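PDB 3R2I: exotoxin 5 from Staphylococcus aureus subsp. aureus COL, which is of unknown function but belongs to the staphylococcal superantigen-like exotoxins, and is probably secreted to act on host immune defences as in related toxins. Local coordinates for residues 154-159 / 190-195; 208-213 / 218-223; 75-80 / 92-97; 122-127 / 131-136; 224-227 / 231-234. All blocks are in the same frame, centred on the assembly; numbering follows the deposited sequence.

Interaction 1: residues 154-159 / 190-195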
# COMPACT_ATOMS: atom_id res chain seq x y z
N PRO A 154 14.54 -6.05 1.52
CA PRO A 154 15.22 -4.77 1.65
C PRO A 154 15.30 -4.33 3.10
O PRO A 154 14.42 -4.61 3.88
CB PRO A 154 14.33 -3.81 0.87
CG PRO A 154 13.00 -4.41 0.92
CD PRO A 154 13.29 -5.90 0.78
N SER A 155 16.38 -3.64 3.46
CA SER A 155 16.53 -3.17 4.84
C SER A 155 15.46 -2.12 5.09
O SER A 155 14.98 -1.50 4.16
CB SER A 155 17.92 -2.59 5.08
OG SER A 155 18.09 -1.44 4.28
N LEU A 156 15.06 -1.97 6.35
CA LEU A 156 14.05 -1.00 6.75
C LEU A 156 14.50 -0.48 8.09
O LEU A 156 14.69 -1.27 9.01
CB LEU A 156 12.66 -1.66 6.87
CG LEU A 156 11.45 -0.88 7.42
CD1 LEU A 156 11.14 0.39 6.65
CD2 LEU A 156 10.22 -1.78 7.46
N GLN A 157 14.77 0.83 8.15
CA GLN A 157 15.19 1.48 9.38
C GLN A 157 14.20 2.54 9.74
O GLN A 157 13.77 3.28 8.88
CB GLN A 157 16.52 2.23 9.23
CG GLN A 157 17.74 1.43 9.36
CD GLN A 157 18.94 2.32 9.70
OE1 GLN A 157 19.06 3.45 9.20
NE2 GLN A 157 19.83 1.81 10.56
N VAL A 158 13.86 2.61 11.01
CA VAL A 158 12.97 3.63 11.52
C VAL A 158 13.87 4.46 12.42
O VAL A 158 14.56 3.91 13.30
CB VAL A 158 11.83 3.05 12.32
CG1 VAL A 158 10.90 4.20 12.80
CG2 VAL A 158 11.08 1.97 11.51
N LYS A 159 13.91 5.77 12.18
CA LYS A 159 14.76 6.63 12.95
C LYS A 159 14.23 8.00 13.32
O LYS A 159 13.32 8.55 12.72
CB LYS A 159 16.11 6.78 12.28
CG LYS A 159 16.12 7.09 10.83
CD LYS A 159 17.57 7.16 10.31
CE LYS A 159 17.67 7.03 8.76
NZ LYS A 159 16.86 8.01 7.92
N ARG A 190 3.19 1.76 7.46
CA ARG A 190 2.45 2.56 8.42
C ARG A 190 1.81 1.72 9.53
O ARG A 190 1.82 2.10 10.70
CB ARG A 190 1.43 3.47 7.74
CG ARG A 190 2.04 4.50 6.79
CD ARG A 190 1.11 5.69 6.64
NE ARG A 190 1.16 6.38 5.36
CZ ARG A 190 0.67 7.60 5.15
NH1 ARG A 190 0.17 8.35 6.14
NH2 ARG A 190 0.71 8.10 3.94
N LYS A 191 1.30 0.56 9.17
CA LYS A 191 0.70 -0.34 10.15
C LYS A 191 1.73 -0.75 11.20
O LYS A 191 1.45 -0.74 12.41
CB LYS A 191 0.10 -1.58 9.48
CG LYS A 191 -0.56 -2.48 10.54
CD LYS A 191 -1.33 -3.69 10.03
CE LYS A 191 -2.59 -3.32 9.30
NZ LYS A 191 -3.44 -4.56 9.26
N LEU A 192 2.93 -1.08 10.74
CA LEU A 192 4.03 -1.40 11.65
C LEU A 192 4.38 -0.17 12.52
O LEU A 192 4.59 -0.29 13.72
CB LEU A 192 5.25 -1.90 10.87
CG LEU A 192 6.56 -2.16 11.62
CD1 LEU A 192 7.50 -2.98 10.73
CD2 LEU A 192 7.25 -0.87 12.04
N LEU A 193 4.42 1.02 11.92
CA LEU A 193 4.74 2.23 12.70
C LEU A 193 3.68 2.48 13.73
O LEU A 193 3.98 2.95 14.82
CB LEU A 193 4.90 3.45 11.84
CG LEU A 193 6.03 3.42 10.82
CD1 LEU A 193 5.88 4.63 9.90
CD2 LEU A 193 7.43 3.36 11.47
N ILE A 194 2.42 2.23 13.39
CA ILE A 194 1.35 2.36 14.38
C ILE A 194 1.52 1.39 15.54
O ILE A 194 1.48 1.81 16.68
CB ILE A 194 -0.06 2.13 13.77
CG1 ILE A 194 -0.43 3.25 12.78
CG2 ILE A 194 -1.14 2.06 14.86
CD1 ILE A 194 -1.72 2.98 12.00
N GLU A 195 1.71 0.11 15.26
CA GLU A 195 1.79 -0.90 16.35
C GLU A 195 3.06 -0.79 17.18
O GLU A 195 2.99 -0.82 18.41
CB GLU A 195 1.74 -2.36 15.85
CG GLU A 195 0.81 -2.76 14.69
CD GLU A 195 -0.69 -2.86 14.98
OE1 GLU A 195 -1.24 -2.11 15.88
OE2 GLU A 195 -1.32 -3.71 14.25

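Interaction 2: residues 208-213 / 218-223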
# COMPACT_ATOMS: atom_id res chain seq x y z
N ARG A 208 8.37 10.92 7.45
CA ARG A 208 8.31 10.41 6.13
C ARG A 208 8.91 9.02 5.98
O ARG A 208 9.75 8.57 6.76
CB ARG A 208 9.03 11.35 5.18
CG ARG A 208 10.44 11.60 5.53
CD ARG A 208 11.16 12.42 4.46
NE ARG A 208 12.62 12.31 4.64
CZ ARG A 208 13.53 12.82 3.81
NH1 ARG A 208 14.82 12.65 4.06
NH2 ARG A 208 13.15 13.50 2.73
N ILE A 209 8.39 8.33 4.96
CA ILE A 209 8.88 7.06 4.52
C ILE A 209 9.59 7.36 3.21
O ILE A 209 9.02 8.03 2.34
CB ILE A 209 7.73 6.09 4.18
CG1 ILE A 209 6.85 5.81 5.40
CG2 ILE A 209 8.30 4.79 3.57
CD1 ILE A 209 5.58 5.04 5.11
N VAL A 210 10.82 6.90 3.07
CA VAL A 210 11.57 7.04 1.83
C VAL A 210 11.99 5.66 1.34
O VAL A 210 12.72 4.93 2.03
CB VAL A 210 12.85 7.92 1.96
CG1 VAL A 210 13.61 7.88 0.65
CG2 VAL A 210 12.51 9.38 2.31
N ILE A 211 11.53 5.31 0.14
CA ILE A 211 11.88 4.07 -0.50
C ILE A 211 12.90 4.41 -1.55
O ILE A 211 12.57 5.06 -2.53
CB ILE A 211 10.69 3.45 -1.19
CG1 ILE A 211 9.61 3.16 -0.15
CG2 ILE A 211 11.13 2.22 -1.94
CD1 ILE A 211 8.19 2.92 -0.71
N ASN A 212 14.14 3.99 -1.33
CA ASN A 212 15.20 4.25 -2.27
C ASN A 212 15.34 3.10 -3.24
O ASN A 212 15.41 1.97 -2.82
CB ASN A 212 16.50 4.48 -1.52
CG ASN A 212 16.44 5.69 -0.64
OD1 ASN A 212 16.39 5.57 0.59
ND2 ASN A 212 16.40 6.86 -1.24
N MET A 213 15.37 3.42 -4.53
CA MET A 213 15.53 2.44 -5.60
C MET A 213 17.02 2.30 -5.98
O MET A 213 17.79 3.25 -5.85
CB MET A 213 14.72 2.88 -6.83
CG MET A 213 13.28 3.21 -6.51
SD MET A 213 12.45 1.86 -5.63
CE MET A 213 12.37 0.62 -6.92
N LYS A 218 13.70 7.61 -5.92
CA LYS A 218 13.05 7.30 -4.65
C LYS A 218 11.59 7.69 -4.61
O LYS A 218 11.14 8.50 -5.40
CB LYS A 218 13.80 7.97 -3.51
CG LYS A 218 13.92 9.44 -3.62
CD LYS A 218 14.79 9.93 -2.49
CE LYS A 218 14.89 11.46 -2.45
NZ LYS A 218 15.45 11.91 -1.12
N HIS A 219 10.86 7.09 -3.68
CA HIS A 219 9.47 7.39 -3.47
C HIS A 219 9.34 7.91 -2.05
O HIS A 219 9.68 7.20 -1.10
CB HIS A 219 8.60 6.13 -3.62
CG HIS A 219 8.79 5.43 -4.93
ND1 HIS A 219 8.08 5.78 -6.07
CD2 HIS A 219 9.60 4.40 -5.29
CE1 HIS A 219 8.46 5.00 -7.07
NE2 HIS A 219 9.37 4.16 -6.63
N GLU A 220 8.88 9.14 -1.91
CA GLU A 220 8.66 9.77 -0.60
C GLU A 220 7.18 9.88 -0.24
O GLU A 220 6.37 10.41 -1.00
CB GLU A 220 9.24 11.18 -0.54
CG GLU A 220 10.75 11.24 -0.62
CD GLU A 220 11.31 12.61 -0.25
OE1 GLU A 220 10.68 13.34 0.59
OE2 GLU A 220 12.38 12.92 -0.81
N ILE A 221 6.88 9.49 0.99
CA ILE A 221 5.53 9.49 1.51
C ILE A 221 5.52 10.30 2.80
O ILE A 221 6.29 10.02 3.72
CB ILE A 221 5.11 8.07 1.84
CG1 ILE A 221 5.12 7.19 0.57
CG2 ILE A 221 3.68 8.07 2.48
CD1 ILE A 221 4.98 5.69 0.85
N ASP A 222 4.65 11.30 2.86
CA ASP A 222 4.52 12.15 4.03
C ASP A 222 3.53 11.48 5.00
O ASP A 222 2.38 11.23 4.63
CB ASP A 222 4.06 13.52 3.54
CG ASP A 222 3.76 14.50 4.65
OD1 ASP A 222 3.85 14.16 5.85
OD2 ASP A 222 3.39 15.63 4.28
N LEU A 223 4.00 11.13 6.20
CA LEU A 223 3.16 10.48 7.20
C LEU A 223 1.99 11.30 7.73
O LEU A 223 1.02 10.71 8.28
CB LEU A 223 4.00 9.99 8.39
CG LEU A 223 5.05 8.92 8.09
CD1 LEU A 223 5.90 8.55 9.30
CD2 LEU A 223 4.35 7.67 7.51
O HOH W 1 17.38 9.45 -0.10

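Interaction 3: residues 75-80 / 92-97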
# COMPACT_ATOMS: atom_id res chain seq x y z
N THR A 75 -5.04 -13.11 -5.26
CA THR A 75 -4.06 -13.30 -6.31
C THR A 75 -4.57 -14.02 -7.53
O THR A 75 -5.55 -14.77 -7.47
CB THR A 75 -2.85 -14.12 -5.73
OG1 THR A 75 -1.85 -14.30 -6.74
CG2 THR A 75 -3.31 -15.51 -5.23
N ASN A 76 -3.87 -13.80 -8.63
CA ASN A 76 -4.16 -14.46 -9.92
C ASN A 76 -5.60 -14.30 -10.32
O ASN A 76 -6.29 -15.25 -10.59
CB ASN A 76 -3.81 -15.94 -9.83
CG ASN A 76 -3.80 -16.62 -11.21
OD1 ASN A 76 -3.60 -15.96 -12.24
ND2 ASN A 76 -3.99 -17.94 -11.23
N ILE A 77 -6.03 -13.06 -10.43
CA ILE A 77 -7.40 -12.75 -10.73
C ILE A 77 -7.59 -12.43 -12.19
O ILE A 77 -6.73 -11.81 -12.82
CB ILE A 77 -7.80 -11.53 -9.91
CG1 ILE A 77 -7.62 -11.82 -8.42
CG2 ILE A 77 -9.24 -11.17 -10.18
CD1 ILE A 77 -7.36 -10.60 -7.59
N SER A 78 -8.72 -12.90 -12.73
CA SER A 78 -9.09 -12.63 -14.10
C SER A 78 -10.32 -11.75 -13.98
O SER A 78 -11.27 -12.10 -13.29
CB SER A 78 -9.37 -13.91 -14.86
OG SER A 78 -8.15 -14.63 -15.04
N VAL A 79 -10.29 -10.58 -14.63
CA VAL A 79 -11.40 -9.65 -14.52
C VAL A 79 -11.38 -8.60 -15.63
O VAL A 79 -10.37 -8.42 -16.32
CB VAL A 79 -11.36 -8.97 -13.14
CG1 VAL A 79 -10.13 -8.12 -13.00
CG2 VAL A 79 -12.64 -8.16 -12.86
N LYS A 80 -12.53 -7.95 -15.79
CA LYS A 80 -12.78 -6.93 -16.79
C LYS A 80 -13.46 -5.76 -16.06
O LYS A 80 -14.28 -6.00 -15.13
CB LYS A 80 -13.72 -7.54 -17.83
CG LYS A 80 -14.13 -6.63 -18.96
CD LYS A 80 -15.13 -7.36 -19.85
CE LYS A 80 -15.92 -6.39 -20.70
NZ LYS A 80 -17.02 -7.07 -21.46
N PHE A 92 -14.84 -8.80 -8.32
CA PHE A 92 -14.46 -10.20 -8.25
C PHE A 92 -14.53 -10.69 -6.78
O PHE A 92 -14.67 -9.87 -5.85
CB PHE A 92 -13.06 -10.39 -8.82
CG PHE A 92 -11.98 -9.68 -8.04
CD1 PHE A 92 -11.30 -10.35 -7.02
CD2 PHE A 92 -11.63 -8.37 -8.35
CE1 PHE A 92 -10.30 -9.72 -6.29
CE2 PHE A 92 -10.63 -7.70 -7.60
CZ PHE A 92 -9.97 -8.36 -6.57
N LYS A 93 -14.45 -12.01 -6.63
CA LYS A 93 -14.46 -12.72 -5.36
C LYS A 93 -13.30 -13.71 -5.26
O LYS A 93 -12.82 -14.20 -6.26
CB LYS A 93 -15.74 -13.52 -5.21
CG LYS A 93 -16.98 -12.71 -5.37
CD LYS A 93 -18.25 -13.47 -4.98
CE LYS A 93 -18.33 -13.78 -3.47
NZ LYS A 93 -19.69 -14.33 -3.13
N GLN A 94 -12.89 -14.00 -4.04
CA GLN A 94 -11.84 -14.98 -3.78
C GLN A 94 -11.87 -15.32 -2.29
O GLN A 94 -11.99 -14.42 -1.45
CB GLN A 94 -10.46 -14.44 -4.20
CG GLN A 94 -9.34 -15.48 -4.07
CD GLN A 94 -8.07 -15.09 -4.81
OE1 GLN A 94 -7.00 -14.98 -4.21
NE2 GLN A 94 -8.18 -14.85 -6.10
N ARG A 95 -11.80 -16.61 -1.96
CA ARG A 95 -11.84 -17.07 -0.56
C ARG A 95 -13.02 -16.44 0.23
O ARG A 95 -12.84 -15.96 1.36
CB ARG A 95 -10.49 -16.83 0.17
CG ARG A 95 -9.38 -17.87 -0.14
CD ARG A 95 -8.12 -17.66 0.75
NE ARG A 95 -7.20 -18.81 0.71
CZ ARG A 95 -6.01 -18.87 1.32
NH1 ARG A 95 -5.53 -17.83 2.01
NH2 ARG A 95 -5.26 -19.97 1.21
N ASN A 96 -14.21 -16.46 -0.39
CA ASN A 96 -15.47 -15.87 0.14
C ASN A 96 -15.65 -14.36 0.23
O ASN A 96 -16.78 -13.89 0.46
CB ASN A 96 -15.80 -16.35 1.58
CG ASN A 96 -16.83 -17.46 1.60
OD1 ASN A 96 -17.61 -17.63 0.66
ND2 ASN A 96 -16.87 -18.20 2.71
N LYS A 97 -14.56 -13.62 0.06
CA LYS A 97 -14.61 -12.16 0.01
C LYS A 97 -14.89 -11.61 -1.36
O LYS A 97 -14.35 -12.08 -2.36
CB LYS A 97 -13.28 -11.57 0.53
CG LYS A 97 -13.24 -11.06 1.99
CD LYS A 97 -13.19 -12.08 3.12
CE LYS A 97 -13.22 -11.33 4.50
NZ LYS A 97 -13.06 -12.21 5.71

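Interaction 4: residues 122-127 / 131-136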
# COMPACT_ATOMS: atom_id res chain seq x y z
N ALA A 122 -5.63 -5.05 -1.29
CA ALA A 122 -6.86 -4.32 -0.99
C ALA A 122 -6.95 -3.83 0.43
O ALA A 122 -6.58 -4.53 1.37
CB ALA A 122 -8.08 -5.20 -1.30
N VAL A 123 -7.36 -2.58 0.54
CA VAL A 123 -7.55 -1.94 1.83
C VAL A 123 -8.91 -1.31 1.70
O VAL A 123 -9.18 -0.62 0.73
CB VAL A 123 -6.56 -0.83 2.05
CG1 VAL A 123 -6.95 -0.06 3.34
CG2 VAL A 123 -5.16 -1.39 2.10
N PRO A 124 -9.78 -1.49 2.67
CA PRO A 124 -11.08 -0.89 2.42
C PRO A 124 -11.21 0.59 2.66
O PRO A 124 -10.74 1.10 3.67
CB PRO A 124 -11.99 -1.60 3.44
CG PRO A 124 -11.06 -2.05 4.52
CD PRO A 124 -9.81 -2.43 3.81
N GLU A 125 -11.88 1.26 1.76
CA GLU A 125 -12.31 2.61 1.96
C GLU A 125 -13.67 2.62 2.62
O GLU A 125 -14.03 3.54 3.28
CB GLU A 125 -12.34 3.35 0.64
CG GLU A 125 -11.07 3.27 -0.17
CD GLU A 125 -9.90 4.07 0.38
OE1 GLU A 125 -10.10 4.97 1.13
OE2 GLU A 125 -8.75 3.80 0.08
N LEU A 126 -14.38 1.54 2.40
CA LEU A 126 -15.68 1.27 2.93
C LEU A 126 -15.84 -0.23 2.83
O LEU A 126 -15.35 -0.83 1.93
CB LEU A 126 -16.74 1.98 2.10
CG LEU A 126 -18.24 1.90 2.27
CD1 LEU A 126 -18.87 3.14 1.73
CD2 LEU A 126 -18.79 0.72 1.61
N ILE A 127 -16.52 -0.81 3.78
CA ILE A 127 -16.99 -2.16 3.66
C ILE A 127 -18.49 -2.11 3.60
O ILE A 127 -19.07 -1.51 4.44
CB ILE A 127 -16.55 -3.04 4.81
CG1 ILE A 127 -15.05 -2.92 5.04
CG2 ILE A 127 -17.08 -4.42 4.63
CD1 ILE A 127 -14.45 -3.83 5.97
N GLY A 131 -20.59 -6.98 3.30
CA GLY A 131 -19.17 -7.31 3.51
C GLY A 131 -18.24 -7.03 2.36
O GLY A 131 -17.05 -7.26 2.45
N GLY A 132 -18.74 -6.51 1.25
CA GLY A 132 -17.85 -6.20 0.10
C GLY A 132 -16.78 -5.19 0.50
O GLY A 132 -17.03 -4.27 1.28
N ILE A 133 -15.58 -5.39 -0.05
CA ILE A 133 -14.43 -4.57 0.18
C ILE A 133 -14.21 -3.64 -1.03
O ILE A 133 -13.90 -4.09 -2.13
CB ILE A 133 -13.25 -5.50 0.43
CG1 ILE A 133 -13.63 -6.37 1.63
CG2 ILE A 133 -11.96 -4.74 0.65
CD1 ILE A 133 -12.76 -7.48 1.90
N TYR A 134 -14.46 -2.35 -0.82
CA TYR A 134 -14.28 -1.33 -1.83
C TYR A 134 -12.89 -0.77 -1.63
O TYR A 134 -12.64 -0.15 -0.60
CB TYR A 134 -15.33 -0.22 -1.61
CG TYR A 134 -16.75 -0.62 -1.89
CD1 TYR A 134 -17.66 0.30 -2.41
CD2 TYR A 134 -17.20 -1.92 -1.69
CE1 TYR A 134 -18.99 -0.06 -2.64
CE2 TYR A 134 -18.51 -2.28 -1.96
CZ TYR A 134 -19.40 -1.34 -2.41
OH TYR A 134 -20.71 -1.71 -2.65
N SER A 135 -11.97 -1.02 -2.58
CA SER A 135 -10.58 -0.53 -2.46
C SER A 135 -10.17 0.22 -3.73
O SER A 135 -10.85 0.08 -4.75
CB SER A 135 -9.60 -1.68 -2.14
OG SER A 135 -8.25 -1.22 -2.00
N VAL A 136 -9.13 1.05 -3.62
CA VAL A 136 -8.60 1.81 -4.73
C VAL A 136 -7.20 1.32 -5.15
O VAL A 136 -6.30 1.19 -4.32
CB VAL A 136 -8.51 3.33 -4.39
CG1 VAL A 136 -7.95 4.11 -5.58
CG2 VAL A 136 -9.85 3.90 -4.00
O HOH W 2 -8.29 1.30 -0.77

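Interaction 5: residues 224-227 / 231-234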
# COMPACT_ATOMS: atom_id res chain seq x y z
N SER A 224 2.04 12.62 7.55
CA SER A 224 0.99 13.50 8.05
C SER A 224 -0.29 13.53 7.19
O SER A 224 -1.26 14.17 7.54
CB SER A 224 1.52 14.94 8.17
OG SER A 224 1.67 15.52 6.89
N GLU A 225 -0.27 12.82 6.07
CA GLU A 225 -1.40 12.73 5.19
C GLU A 225 -1.53 11.30 4.69
O GLU A 225 -0.55 10.58 4.57
CB GLU A 225 -1.17 13.55 3.91
CG GLU A 225 -1.01 15.04 4.02
CD GLU A 225 -1.01 15.71 2.62
OE1 GLU A 225 -1.46 16.88 2.51
OE2 GLU A 225 -0.61 15.05 1.64
N LYS A 226 -2.73 10.95 4.27
CA LYS A 226 -3.02 9.64 3.68
C LYS A 226 -2.48 9.62 2.26
O LYS A 226 -2.54 10.64 1.56
CB LYS A 226 -4.52 9.50 3.60
CG LYS A 226 -5.08 8.19 3.03
CD LYS A 226 -6.61 8.23 3.13
CE LYS A 226 -7.24 6.98 2.54
NZ LYS A 226 -8.73 6.98 2.56
N LEU A 227 -2.00 8.47 1.81
CA LEU A 227 -1.47 8.41 0.44
C LEU A 227 -2.58 8.89 -0.53
O LEU A 227 -3.73 8.56 -0.31
CB LEU A 227 -1.05 6.99 0.09
CG LEU A 227 -0.26 6.76 -1.19
CD1 LEU A 227 1.10 7.42 -1.07
CD2 LEU A 227 -0.11 5.25 -1.40
N ARG A 231 -1.64 7.75 -6.27
CA ARG A 231 -0.41 7.03 -6.03
C ARG A 231 -0.69 5.59 -5.63
O ARG A 231 0.19 4.75 -5.62
CB ARG A 231 0.44 7.77 -5.03
CG ARG A 231 0.84 9.16 -5.56
CD ARG A 231 1.63 9.93 -4.50
NE ARG A 231 2.96 9.39 -4.25
CZ ARG A 231 3.75 9.72 -3.22
NH1 ARG A 231 3.33 10.53 -2.25
NH2 ARG A 231 4.98 9.21 -3.13
N MET A 232 -1.94 5.28 -5.37
CA MET A 232 -2.33 3.93 -5.04
C MET A 232 -2.27 3.01 -6.27
O MET A 232 -2.51 1.79 -6.15
CB MET A 232 -3.73 3.92 -4.43
CG MET A 232 -3.81 4.54 -3.07
SD MET A 232 -5.45 4.43 -2.38
CE MET A 232 -5.14 5.29 -0.83
N PHE A 233 -1.97 3.57 -7.44
CA PHE A 233 -1.82 2.77 -8.67
C PHE A 233 -0.38 2.55 -9.07
O PHE A 233 -0.11 1.68 -9.88
CB PHE A 233 -2.58 3.40 -9.84
CG PHE A 233 -4.04 3.49 -9.59
CD1 PHE A 233 -4.89 2.49 -10.00
CD2 PHE A 233 -4.54 4.53 -8.83
CE1 PHE A 233 -6.23 2.56 -9.71
CE2 PHE A 233 -5.89 4.61 -8.54
CZ PHE A 233 -6.74 3.65 -8.98
N ASP A 234 0.55 3.33 -8.51
CA ASP A 234 1.96 3.16 -8.85
C ASP A 234 2.46 1.80 -8.40
O ASP A 234 2.17 1.33 -7.29
CB ASP A 234 2.84 4.21 -8.20
CG ASP A 234 2.52 5.61 -8.64
OD1 ASP A 234 1.59 5.84 -9.43
OD2 ASP A 234 3.24 6.50 -8.15

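Interaction 1: residues 154-159 / 190-195
Leu192 and Leu193 of helix 182-197 meet Leu156 and Val158 of strand 155-160 in a purely apolar contact with no hydrogen bond across it. Along the helix, Arg190 comes first, its guanidinium turned away from the strand to Asp186, Tyr200 OH and the carbonyl of Glu225. Leu192 follows, its first bond directed at the strand. Its CD1 approaches CD2 of Leu156 at 4.4 Å, a loose methyl-to-methyl touch. Leu193 makes the closer contact although it leaves the helix at an angle to the strand. With CG anti to the carbonyl carbon (chi1 -62°), the chain brings CD2 to the fork of Val158, 3.8 Å from CG1 and 3.9 Å from CG2 of that residue. One methyl thus sits against both branches of the valine, and the two side chains run antiparallel past one another. Ile194, next in line, serves the far side of the helix and packs on His64 and Tyr67. A helix packed on a mixed sheet is the core of the beta-grasp fold, and here helix 182-197 covers the sheet in which strand 155-160 runs between strands 167-172 and 241-248. The N-terminal helix 57-68 is a separate neighbour, lying against the other side of helix 182-197.

Interaction 2: residues 208-213 / 218-223
Lys218 and Asn212 leave their neighbouring strands together on one face. The lysine CB rests 3.3 Å from Ile211 O and also touches the Asn212 amide, whose OD1 is engaged by Asn243. Further out, CD lies against both Asn212 ND2 and Val210 CG1, the latter at 3.9 Å. The chain stays extended from CG onward, which carries NZ to a water shared with Asn212 ND2 and to a salt bridge with Glu220 OE2 at 3.2 Å, its hydrogen bond weak. Glu220 hands the charge on: its CG lies against Val210 CG2, and its OE1 takes Arg208 NH2 at 3.3 Å. This second bond is bent (136° at the hydrogen); NH2 meets OE1 from above the carboxylate plane, and the guanidinium and carboxylate planes are 87° apart. The carboxylate between two cations probably offsets their mutual repulsion. The other face carries Ile209 on Ile221, and His219, whose ring edge meets Met213 SD with CD2 at 3.8 Å. Between the faces, Ile209 with Ile221 and Ile211 with His219 form two hydrogen-bonded pairs, Ile211 N lying 2.9 Å from His219 O. This is a regular antiparallel beta hairpin, its strand 218-222 forming one margin of the five-stranded beta-grasp sheet.

Interaction 3: residues 75-80 / 92-97
The Phe92 ring carries Ile77 over one face, and its plane lies about 20° from that of Phe99, a ring it meets on the adjoining strand 97-103. Ile77 CG2 stands 4.0 Å from the ring centroid and only 20° off the normal, a CH-pi contact displaced toward the rim near CG and CD1. The other branch of the isoleucine runs along the ring toward its far end, with CD1 3.3 Å from Phe92 CE1, which is tight for two carbons. Phe92 takes the hindered first rotamer, CG between backbone N and carbonyl carbon (chi1 64°), which sets the ring under the isoleucine, the two side chains crossing at about a right angle.

The second flat group is the Gln94 amide, which both gives and takes a bond with the main chain of Thr75. Its OE1 receives Thr75 N at 2.9 Å, and its NE2 donates to Thr75 O at 3.0 Å, with that oxygen close to the amide plane. Two bonds to one residue fix the rotation of the amide and imitate a beta bridge where the backbones themselves are too far apart, 8.4 Å between the CA atoms of Thr75 and Gln94. An extended chain supplies the necessary length. Thr75 OG1 is held elsewhere, by Asp119.

A type I' turn runs from Gln94 to Lys97, while Asn76 and Ile77 together face Leu118 in a G1 beta bulge. The segments lie on strands 77-84 and 87-94, a beta hairpin at the start of the curled sheet, consistent with the OB-fold barrel of this domain.

Interaction 4: residues 122-127 / 131-136
This is a short, irregular antiparallel pairing in the OB-fold domain, where residues 122-127 run back along the start of strand 133-141 with a serine side chain completing the backbone bonding. Glu125 N gives a straight bond to Tyr134 O at 2.9 Å, while Tyr134 N reaches Leu126 O at a longer 3.3 Å. Farther along, Ser135 takes over. Its OG, anti to the backbone N (chi1 -179°), swings across to accept from Val123 N at 3.0 Å and 169°. A water ties the same region, donating to Val123 O and Glu125 OE2 and accepting from Val136 N, so that it joins both segments; Glu125 OE1 forms a salt bridge with Lys226. Leu126 and Tyr134 run alongside each other on one face, and Leu126 CD2 is centred over the phenol ring, 4.2 Å from its centroid; Tyr134 OH is held by Asp128. On the face of Ile127 and Ile133, Ile127 CG2 packs on the Gly132 carbonyl O (3.4 Å), with Gly131 O just beyond, and the positive phi of Gly131 suits a glycine. Pro124 CB touches Ile133 CG2 at 4.2 Å. Strand 97-103 lines the other edge of residues 133-136, and Val123 leans on Phe187 of helix 182-197.

Interaction 5: residues 224-227 / 231-234
Leu227 lays its CD1 over one face of the Arg231 guanidinium, 3.8 Å above the plane and off toward the rim. The contact belongs to the loop of the beta-grasp domain that joins strand 218-222 to strand 235-237; both segments lack regular secondary structure and fold back on each other. The arginine is bent at chi3 (70°), a kink that turns its flat end beneath the leucine, while its CB supports Leu227 CG at 4.0 Å. The two side chains cross at about a right angle. Arg231 NH2 donates to Glu220 O, which ties the loop to the outer strand of the main sheet. Leu227 CD2 faces the other way, toward Met232 CG at 4.1 Å, so the leucine is wedged between two consecutive residues with one methyl for each. Met232 is extended beyond CG and runs in the opposite direction to the leucine, on toward the aliphatic chain of Lys226. Its terminal methyl, Met232 CE, lies 4.3 Å from Lys226 CE, just short of the ammonium. That same methyl, Met232 CE, also packs 3.6 Å from the carbonyl oxygen Leu227 O.

In the fold
Interactions 1, 2 and 5 lie in the beta-grasp domain, and interactions 3 and 4 in the OB fold. Arg190 links the first group: its NH1 is 2.8 Å from Glu225 O of interaction 5, and its CG packs on Ile209 CD1 of interaction 2 at 3.9 Å. Interactions 2 and 5 also join where Arg231 NH2 and Glu220 O are 2.8 Å apart. Within the OB fold, Lys97 CG of interaction 3 touches Ile133 CD1 of interaction 4. Interaction 5 bridges the domains to interaction 4, with Glu125 OE1 2.8 Å from Lys226 NZ and Val136 CG1 against Phe233 CZ. Interactions 1 and 3, by contrast, have centres about 30 Å apart on opposite sides of the chain's centre.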